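Local coordinates for protein probable AP endonuclease (African swine fever virus, PDB 6KI3) that probably cleaves DNA on the 5' side of abasic sites, with three bound zinc ions, and probably also acts as a 3'-5' exonuclease and 3'-phosphatase in viral DNA repair, at residues N28-Y33 / L70-K75; Q203-L208 / L259-E264. All coordinates share one frame; numbering follows the deposited sequence.

Interaction 1. Residues N28-Y33 / L70-K75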
ATOM      1  N   ASN A  28       9.675 -11.217  14.161  1.00 25.45           N
ATOM      2  CA  ASN A  28       9.048 -12.494  14.488  1.00 27.27           C
ATOM      3  C   ASN A  28       7.740 -12.675  13.730  1.00 29.80           C
ATOM      4  O   ASN A  28       7.451 -13.767  13.225  1.00 28.45           O
ATOM      5  CB  ASN A  28       8.813 -12.590  15.996  1.00 29.13           C
ATOM      6  CG  ASN A  28       7.916 -13.754  16.378  1.00 30.70           C
ATOM      7  OD1 ASN A  28       6.709 -13.588  16.553  1.00 31.27           O
ATOM      8  ND2 ASN A  28       8.504 -14.936  16.517  1.00 28.60           N
ATOM      9  N   SER A  29       6.936 -11.613  13.638  1.00 27.93           N
ATOM     10  CA  SER A  29       5.680 -11.697  12.900  1.00 30.32           C
ATOM     11  C   SER A  29       5.928 -11.949  11.419  1.00 29.17           C
ATOM     12  O   SER A  29       5.229 -12.755  10.792  1.00 31.04           O
ATOM     13  CB  SER A  29       4.871 -10.415  13.098  1.00 32.97           C
ATOM     14  OG  SER A  29       5.569  -9.290  12.593  1.00 32.85           O
ATOM     15  N   ILE A  30       6.923 -11.270  10.843  1.00 27.76           N
ATOM     16  CA  ILE A  30       7.256 -11.485   9.439  1.00 25.82           C
ATOM     17  C   ILE A  30       7.773 -12.903   9.224  1.00 30.05           C
ATOM     18  O   ILE A  30       7.499 -13.530   8.191  1.00 29.88           O
ATOM     19  CB  ILE A  30       8.268 -10.423   8.970  1.00 24.50           C
ATOM     20  CG1 ILE A  30       7.592  -9.054   8.896  1.00 22.32           C
ATOM     21  CG2 ILE A  30       8.878 -10.796   7.625  1.00 21.14           C
ATOM     22  CD1 ILE A  30       8.522  -7.933   8.513  1.00 25.26           C
ATOM     23  N   ALA A  31       8.514 -13.437  10.197  1.00 27.48           N
ATOM     24  CA  ALA A  31       8.986 -14.816  10.100  1.00 30.51           C
ATOM     25  C   ALA A  31       7.817 -15.789  10.011  1.00 29.65           C
ATOM     26  O   ALA A  31       7.808 -16.693   9.167  1.00 27.47           O
ATOM     27  CB  ALA A  31       9.877 -15.149  11.296  1.00 28.69           C
ATOM     28  N   ASN A  32       6.815 -15.618  10.877  1.00 30.43           N
ATOM     29  CA  ASN A  32       5.630 -16.465  10.806  1.00 33.97           C
ATOM     30  C   ASN A  32       4.851 -16.210   9.522  1.00 35.78           C
ATOM     31  O   ASN A  32       4.275 -17.138   8.940  1.00 35.73           O
ATOM     32  CB  ASN A  32       4.745 -16.230  12.029  1.00 31.46           C
ATOM     33  CG  ASN A  32       5.464 -16.520  13.331  1.00 31.38           C
ATOM     34  OD1 ASN A  32       6.449 -17.257  13.357  1.00 34.01           O
ATOM     35  ND2 ASN A  32       4.977 -15.938  14.420  1.00 31.11           N
ATOM     36  N   TYR A  33       4.828 -14.957   9.063  1.00 34.07           N
ATOM     37  CA  TYR A  33       4.130 -14.618   7.827  1.00 30.58           C
ATOM     38  C   TYR A  33       4.825 -15.213   6.609  1.00 32.35           C
ATOM     39  O   TYR A  33       4.159 -15.562   5.626  1.00 35.06           O
ATOM     40  CB  TYR A  33       4.012 -13.097   7.717  1.00 29.41           C
ATOM     41  CG  TYR A  33       3.859 -12.544   6.318  1.00 26.13           C
ATOM     42  CD1 TYR A  33       2.608 -12.426   5.727  1.00 27.41           C
ATOM     43  CD2 TYR A  33       4.965 -12.102   5.604  1.00 23.92           C
ATOM     44  CE1 TYR A  33       2.466 -11.905   4.454  1.00 27.42           C
ATOM     45  CE2 TYR A  33       4.835 -11.584   4.333  1.00 24.04           C
ATOM     46  CZ  TYR A  33       3.586 -11.484   3.764  1.00 26.81           C
ATOM     47  OH  TYR A  33       3.459 -10.967   2.498  1.00 27.19           O
ATOM     48  N   LEU A  70      16.505  -6.185   9.408  1.00 28.12           N
ATOM     49  CA  LEU A  70      17.392  -6.031   8.259  1.00 28.79           C
ATOM     50  C   LEU A  70      17.924  -7.379   7.790  1.00 32.37           C
ATOM     51  O   LEU A  70      17.975  -7.649   6.583  1.00 32.11           O
ATOM     52  CB  LEU A  70      18.546  -5.093   8.606  1.00 28.97           C
ATOM     53  CG  LEU A  70      19.565  -4.859   7.491  1.00 27.89           C
ATOM     54  CD1 LEU A  70      18.925  -4.100   6.340  1.00 28.53           C
ATOM     55  CD2 LEU A  70      20.782  -4.118   8.021  1.00 26.67           C
ATOM     56  N   LYS A  71      18.329  -8.237   8.730  1.00 28.96           N
ATOM     57  CA  LYS A  71      18.792  -9.572   8.364  1.00 32.35           C
ATOM     58  C   LYS A  71      17.672 -10.385   7.727  1.00 30.20           C
ATOM     59  O   LYS A  71      17.895 -11.095   6.740  1.00 30.34           O
ATOM     60  CB  LYS A  71      19.341 -10.289   9.597  1.00 30.79           C
ATOM     61  CG  LYS A  71      20.597  -9.659  10.177  1.00 39.45           C
ATOM     62  CD  LYS A  71      20.793 -10.061  11.632  1.00 37.07           C
ATOM     63  CE  LYS A  71      20.795 -11.570  11.797  1.00 42.30           C
ATOM     64  NZ  LYS A  71      20.873 -11.966  13.231  1.00 44.36           N
ATOM     65  N   MET A  72      16.460 -10.291   8.281  1.00 31.23           N
ATOM     66  CA  MET A  72      15.323 -11.009   7.714  1.00 29.54           C
ATOM     67  C   MET A  72      15.021 -10.539   6.297  1.00 31.02           C
ATOM     68  O   MET A  72      14.757 -11.355   5.406  1.00 29.20           O
ATOM     69  CB  MET A  72      14.096 -10.827   8.608  1.00 28.54           C
ATOM     70  CG  MET A  72      12.803 -11.354   8.011  1.00 28.05           C
ATOM     71  SD  MET A  72      12.735 -13.154   7.978  1.00 40.03           S
ATOM     72  CE  MET A  72      12.764 -13.518   9.729  1.00 33.62           C
ATOM     73  N   ILE A  73      15.057  -9.223   6.071  1.00 30.46           N
ATOM     74  CA  ILE A  73      14.747  -8.683   4.751  1.00 28.40           C
ATOM     75  C   ILE A  73      15.779  -9.139   3.728  1.00 31.46           C
ATOM     76  O   ILE A  73      15.433  -9.508   2.599  1.00 32.54           O
ATOM     77  CB  ILE A  73      14.646  -7.146   4.817  1.00 26.61           C
ATOM     78  CG1 ILE A  73      13.362  -6.730   5.539  1.00 29.02           C
ATOM     79  CG2 ILE A  73      14.704  -6.536   3.424  1.00 25.48           C
ATOM     80  CD1 ILE A  73      13.188  -5.234   5.669  1.00 23.03           C
ATOM     81  N   VAL A  74      17.057  -9.138   4.108  1.00 29.87           N
ATOM     82  CA  VAL A  74      18.104  -9.552   3.177  1.00 30.78           C
ATOM     83  C   VAL A  74      18.040 -11.053   2.923  1.00 32.14           C
ATOM     84  O   VAL A  74      18.157 -11.507   1.778  1.00 32.02           O
ATOM     85  CB  VAL A  74      19.485  -9.124   3.706  1.00 30.75           C
ATOM     86  CG1 VAL A  74      20.589  -9.689   2.826  1.00 26.26           C
ATOM     87  CG2 VAL A  74      19.580  -7.608   3.774  1.00 27.53           C
ATOM     88  N   LYS A  75      17.842 -11.846   3.981  1.00 33.58           N
ATOM     89  CA  LYS A  75      17.874 -13.302   3.849  1.00 35.33           C
ATOM     90  C   LYS A  75      16.840 -13.795   2.845  1.00 36.40           C
ATOM     91  O   LYS A  75      17.160 -14.572   1.938  1.00 36.72           O
ATOM     92  CB  LYS A  75      17.647 -13.952   5.215  1.00 33.23           C
ATOM     93  CG  LYS A  75      17.423 -15.454   5.160  1.00 37.48           C
ATOM     94  CD  LYS A  75      17.012 -15.997   6.520  1.00 37.24           C
ATOM     95  CE  LYS A  75      16.789 -17.498   6.474  1.00 37.27           C
TER
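Met-72 reaches across from helix 63-76 and meets Ile-30 and Ala-31, two successive residues of helix 25-39, with different parts of its chain. Its CG sits anti to the backbone N (chi1 171°), which carries the side chain out toward the other helix. The next two torsions both bend, chi2 72° and chi3 64°, so the thioether folds back and its terminal methyl comes round to the second residue. CE ends 3.7 Å from Ala-31 CB and 4.0 Å from Ala-31 CA, nearest the alanine methyl, with the backbone CA just behind it. Ile-30 offers its short branch: its CG2 methyl lies 4.0 Å from Met-72 CG, and the two side chains pass each other antiparallel, flank to flank, instead of meeting end on. Ala-31 and Met-72 are also the pair at which the two backbones come nearest, with 7.8 Å between Ala-31 CA and Met-72 CA.

Behind the contact, Ile-30 also packs on Val-49 of strand 46-49 and on Leu-78, so the inner side of the contact rests on that strand and on the loop after helix 63-76. Several polar groups of segment 28-33 bond to other parts of the fold: Tyr-33 OH to Ser-46 O and Ala-9 N, and Asn-28 OD1 to Asp-18 N.

Because the contact consists of methyl and methylene groups in van der Waals touch, it is shaped by fit and not by direction. A flexible, bent methionine can span from one barrel helix to its neighbour, with shape and the shedding of water as the probable source of its cohesion.

Interaction 2. Residues Q203-L208 / L259-E264; sequences QWLRSL and LYCFVE
Leu-205 lies against Phe-262 and Cys-261, where helix 198-209 packs on helix 258-269. The tight part is a CH-pi contact: Leu-205 CD1 stands over one face of the phenyl ring, 3.9 Å from the Phe-262 ring centroid and 16° off the ring normal. The other methyl, CD2, closes to 3.6 Å from Phe-262 CE1 and at the same time meets the edge of the Trp-204 indole, in its plane. CD1 also comes within 3.6 Å of the Cys-261 carbonyl O and 3.9 Å of Cys-261 SG. With CG anti to its carbonyl carbon (chi1 -82°), Phe-262 swings its ring over to the leucine although its CB points to one side.

Packing slackens toward the indole, whose CZ3 is 4.3 Å from Phe-262 CE1; Trp-204 spends its NE1 on Ser-159 O and leans on Met-161 and Ile-164 of helix 161-174. The outer side is more polar and partly exposed. There Glu-264 OE1 bonds to Tyr-198 OH, while Gln-203 and Arg-206 are modelled only to CB, consistent with mobile side chains.

The axes of the two short segments run 10.6 Å apart at 27°, in nearly the same direction. Such side-by-side, co-directional helices are typical of the outer layer of a TIM barrel, here preceding the adjacent parallel strands 220-227 and 272-275.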
ATOM      1  N   GLN A 203      -9.076   0.755 -19.127  1.00 36.21           N
ATOM      2  CA  GLN A 203      -9.104   2.157 -19.531  1.00 36.39           C
ATOM      3  C   GLN A 203      -8.411   3.039 -18.501  1.00 38.80           C
ATOM      4  O   GLN A 203      -7.646   3.941 -18.861  1.00 35.55           O
ATOM      5  CB  GLN A 203     -10.546   2.612 -19.747  1.00 35.80           C
ATOM      6  N   TRP A 204      -8.659   2.786 -17.213  1.00 40.35           N
ATOM      7  CA  TRP A 204      -8.013   3.567 -16.163  1.00 37.40           C
ATOM      8  C   TRP A 204      -6.513   3.299 -16.119  1.00 37.87           C
ATOM      9  O   TRP A 204      -5.716   4.231 -15.966  1.00 36.91           O
ATOM     10  CB  TRP A 204      -8.659   3.251 -14.813  1.00 34.11           C
ATOM     11  CG  TRP A 204      -8.284   4.196 -13.710  1.00 35.08           C
ATOM     12  CD1 TRP A 204      -8.928   5.349 -13.367  1.00 35.86           C
ATOM     13  CD2 TRP A 204      -7.187   4.063 -12.798  1.00 33.88           C
ATOM     14  NE1 TRP A 204      -8.298   5.944 -12.302  1.00 36.10           N
ATOM     15  CE2 TRP A 204      -7.227   5.175 -11.933  1.00 33.89           C
ATOM     16  CE3 TRP A 204      -6.175   3.113 -12.630  1.00 36.47           C
ATOM     17  CZ2 TRP A 204      -6.292   5.364 -10.916  1.00 31.27           C
ATOM     18  CZ3 TRP A 204      -5.248   3.303 -11.620  1.00 32.20           C
ATOM     19  CH2 TRP A 204      -5.313   4.420 -10.777  1.00 31.75           C
ATOM     20  N   LEU A 205      -6.112   2.033 -16.258  1.00 35.17           N
ATOM     21  CA  LEU A 205      -4.693   1.696 -16.194  1.00 37.21           C
ATOM     22  C   LEU A 205      -3.946   2.142 -17.445  1.00 42.27           C
ATOM     23  O   LEU A 205      -2.743   2.417 -17.379  1.00 46.16           O
ATOM     24  CB  LEU A 205      -4.520   0.194 -15.972  1.00 34.46           C
ATOM     25  CG  LEU A 205      -4.829  -0.297 -14.557  1.00 38.62           C
ATOM     26  CD1 LEU A 205      -4.786  -1.815 -14.481  1.00 36.16           C
ATOM     27  CD2 LEU A 205      -3.859   0.319 -13.559  1.00 35.14           C
ATOM     28  N   ARG A 206      -4.631   2.215 -18.589  1.00 39.63           N
ATOM     29  CA  ARG A 206      -3.992   2.745 -19.790  1.00 40.56           C
ATOM     30  C   ARG A 206      -3.721   4.236 -19.651  1.00 41.39           C
ATOM     31  O   ARG A 206      -2.655   4.721 -20.049  1.00 42.94           O
ATOM     32  CB  ARG A 206      -4.859   2.467 -21.018  1.00 42.08           C
ATOM     33  N   SER A 207      -4.675   4.981 -19.085  1.00 39.32           N
ATOM     34  CA  SER A 207      -4.445   6.395 -18.815  1.00 41.87           C
ATOM     35  C   SER A 207      -3.326   6.592 -17.801  1.00 42.43           C
ATOM     36  O   SER A 207      -2.668   7.638 -17.797  1.00 42.54           O
ATOM     37  CB  SER A 207      -5.734   7.051 -18.319  1.00 40.09           C
ATOM     38  OG  SER A 207      -6.184   6.442 -17.121  1.00 43.02           O
ATOM     39  N   LEU A 208      -3.097   5.600 -16.938  1.00 40.81           N
ATOM     40  CA  LEU A 208      -1.980   5.670 -16.003  1.00 43.55           C
ATOM     41  C   LEU A 208      -0.649   5.552 -16.732  1.00 44.06           C
ATOM     42  O   LEU A 208       0.273   6.342 -16.496  1.00 41.10           O
ATOM     43  CB  LEU A 208      -2.111   4.575 -14.944  1.00 41.05           C
ATOM     44  CG  LEU A 208      -0.919   4.454 -13.993  1.00 36.27           C
ATOM     45  CD1 LEU A 208      -0.762   5.722 -13.167  1.00 37.15           C
ATOM     46  CD2 LEU A 208      -1.060   3.234 -13.097  1.00 34.63           C
ATOM     47  N   LEU A 259      -9.762  -6.813 -11.522  1.00 39.99           N
ATOM     48  CA  LEU A 259      -8.563  -7.159 -10.765  1.00 39.45           C
ATOM     49  C   LEU A 259      -7.535  -7.866 -11.638  1.00 40.74           C
ATOM     50  O   LEU A 259      -6.334  -7.592 -11.535  1.00 39.01           O
ATOM     51  CB  LEU A 259      -8.925  -8.035  -9.567  1.00 35.98           C
ATOM     52  CG  LEU A 259      -7.738  -8.573  -8.842  1.00 37.89           C
ATOM     53  CD1 LEU A 259      -7.304  -7.645  -7.787  1.00 33.74           C
ATOM     54  CD2 LEU A 259      -7.989  -9.950  -8.273  1.00 41.08           C
ATOM     55  N   TYR A 260      -7.983  -8.788 -12.496  1.00 41.55           N
ATOM     56  CA  TYR A 260      -7.044  -9.497 -13.359  1.00 43.38           C
ATOM     57  C   TYR A 260      -6.293  -8.539 -14.273  1.00 41.57           C
ATOM     58  O   TYR A 260      -5.131  -8.789 -14.614  1.00 41.27           O
ATOM     59  CB  TYR A 260      -7.770 -10.557 -14.187  1.00 45.65           C
ATOM     60  CG  TYR A 260      -6.867 -11.261 -15.173  1.00 45.90           C
ATOM     61  CD1 TYR A 260      -5.808 -12.042 -14.734  1.00 47.36           C
ATOM     62  CD2 TYR A 260      -7.070 -11.141 -16.540  1.00 48.56           C
ATOM     63  CE1 TYR A 260      -4.976 -12.688 -15.628  1.00 48.45           C
ATOM     64  CE2 TYR A 260      -6.244 -11.783 -17.444  1.00 50.85           C
ATOM     65  CZ  TYR A 260      -5.198 -12.555 -16.982  1.00 49.77           C
ATOM     66  OH  TYR A 260      -4.371 -13.197 -17.875  1.00 49.36           O
ATOM     67  N   CYS A 261      -6.932  -7.439 -14.674  1.00 37.62           N
ATOM     68  CA  CYS A 261      -6.221  -6.418 -15.434  1.00 41.86           C
ATOM     69  C   CYS A 261      -5.185  -5.714 -14.564  1.00 41.55           C
ATOM     70  O   CYS A 261      -4.108  -5.345 -15.048  1.00 39.49           O
ATOM     71  CB  CYS A 261      -7.209  -5.412 -16.020  1.00 42.48           C
ATOM     72  SG  CYS A 261      -6.455  -4.177 -17.103  1.00 43.27           S
ATOM     73  N   PHE A 262      -5.493  -5.519 -13.279  1.00 40.39           N
ATOM     74  CA  PHE A 262      -4.500  -4.974 -12.359  1.00 36.96           C
ATOM     75  C   PHE A 262      -3.348  -5.950 -12.155  1.00 36.59           C
ATOM     76  O   PHE A 262      -2.192  -5.534 -12.025  1.00 37.02           O
ATOM     77  CB  PHE A 262      -5.150  -4.627 -11.017  1.00 34.57           C
ATOM     78  CG  PHE A 262      -5.846  -3.294 -11.000  1.00 38.62           C
ATOM     79  CD1 PHE A 262      -5.138  -2.133 -10.737  1.00 35.30           C
ATOM     80  CD2 PHE A 262      -7.208  -3.201 -11.235  1.00 37.41           C
ATOM     81  CE1 PHE A 262      -5.773  -0.904 -10.717  1.00 32.15           C
ATOM     82  CE2 PHE A 262      -7.849  -1.976 -11.217  1.00 37.74           C
ATOM     83  CZ  PHE A 262      -7.131  -0.826 -10.957  1.00 37.37           C
ATOM     84  N   VAL A 263      -3.643  -7.251 -12.127  1.00 37.52           N
ATOM     85  CA  VAL A 263      -2.594  -8.248 -11.947  1.00 39.05           C
ATOM     86  C   VAL A 263      -1.654  -8.260 -13.148  1.00 40.47           C
ATOM     87  O   VAL A 263      -0.439  -8.434 -13.001  1.00 40.33           O
ATOM     88  CB  VAL A 263      -3.217  -9.634 -11.695  1.00 39.74           C
ATOM     89  CG1 VAL A 263      -2.141 -10.709 -11.639  1.00 39.60           C
ATOM     90  CG2 VAL A 263      -4.024  -9.620 -10.406  1.00 39.25           C
ATOM     91  N   GLU A 264      -2.197  -8.060 -14.351  1.00 40.11           N
ATOM     92  CA  GLU A 264      -1.361  -8.058 -15.548  1.00 41.30           C
ATOM     93  C   GLU A 264      -0.435  -6.848 -15.578  1.00 37.75           C
ATOM     94  O   GLU A 264       0.726  -6.959 -15.990  1.00 39.72           O
ATOM     95  CB  GLU A 264      -2.236  -8.102 -16.801  1.00 42.99           C
ATOM     96  CG  GLU A 264      -2.884  -9.455 -17.060  1.00 47.60           C
ATOM     97  CD  GLU A 264      -3.768  -9.451 -18.294  1.00 52.95           C
ATOM     98  OE1 GLU A 264      -4.381  -8.401 -18.584  1.00 47.70           O
ATOM     99  OE2 GLU A 264      -3.845 -10.494 -18.978  1.00 53.16           O
TER

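Both contacts join helices on the outside of the same barrel, but they use different helices and do not touch: their centres lie 31 Å apart and their nearest atoms about 15 Å. Interaction 1 is partly buried, about 7 Å from the bound DNA at its nearest atom, and is centred on the bent thioether chain of Met-72, set against Ile-30 and Ala-31. Interaction 2 is fully buried among its touching residues, covers more surface (180 against 126 Å²), and adds aromatic rings and a thiol to the leucine. Its Phe-262 side chain is about 10 Å from that of the zinc ligand His-223. Both contacts are apolar helix-helix packing; the more buried one includes aromatic rings, the partly buried one does not.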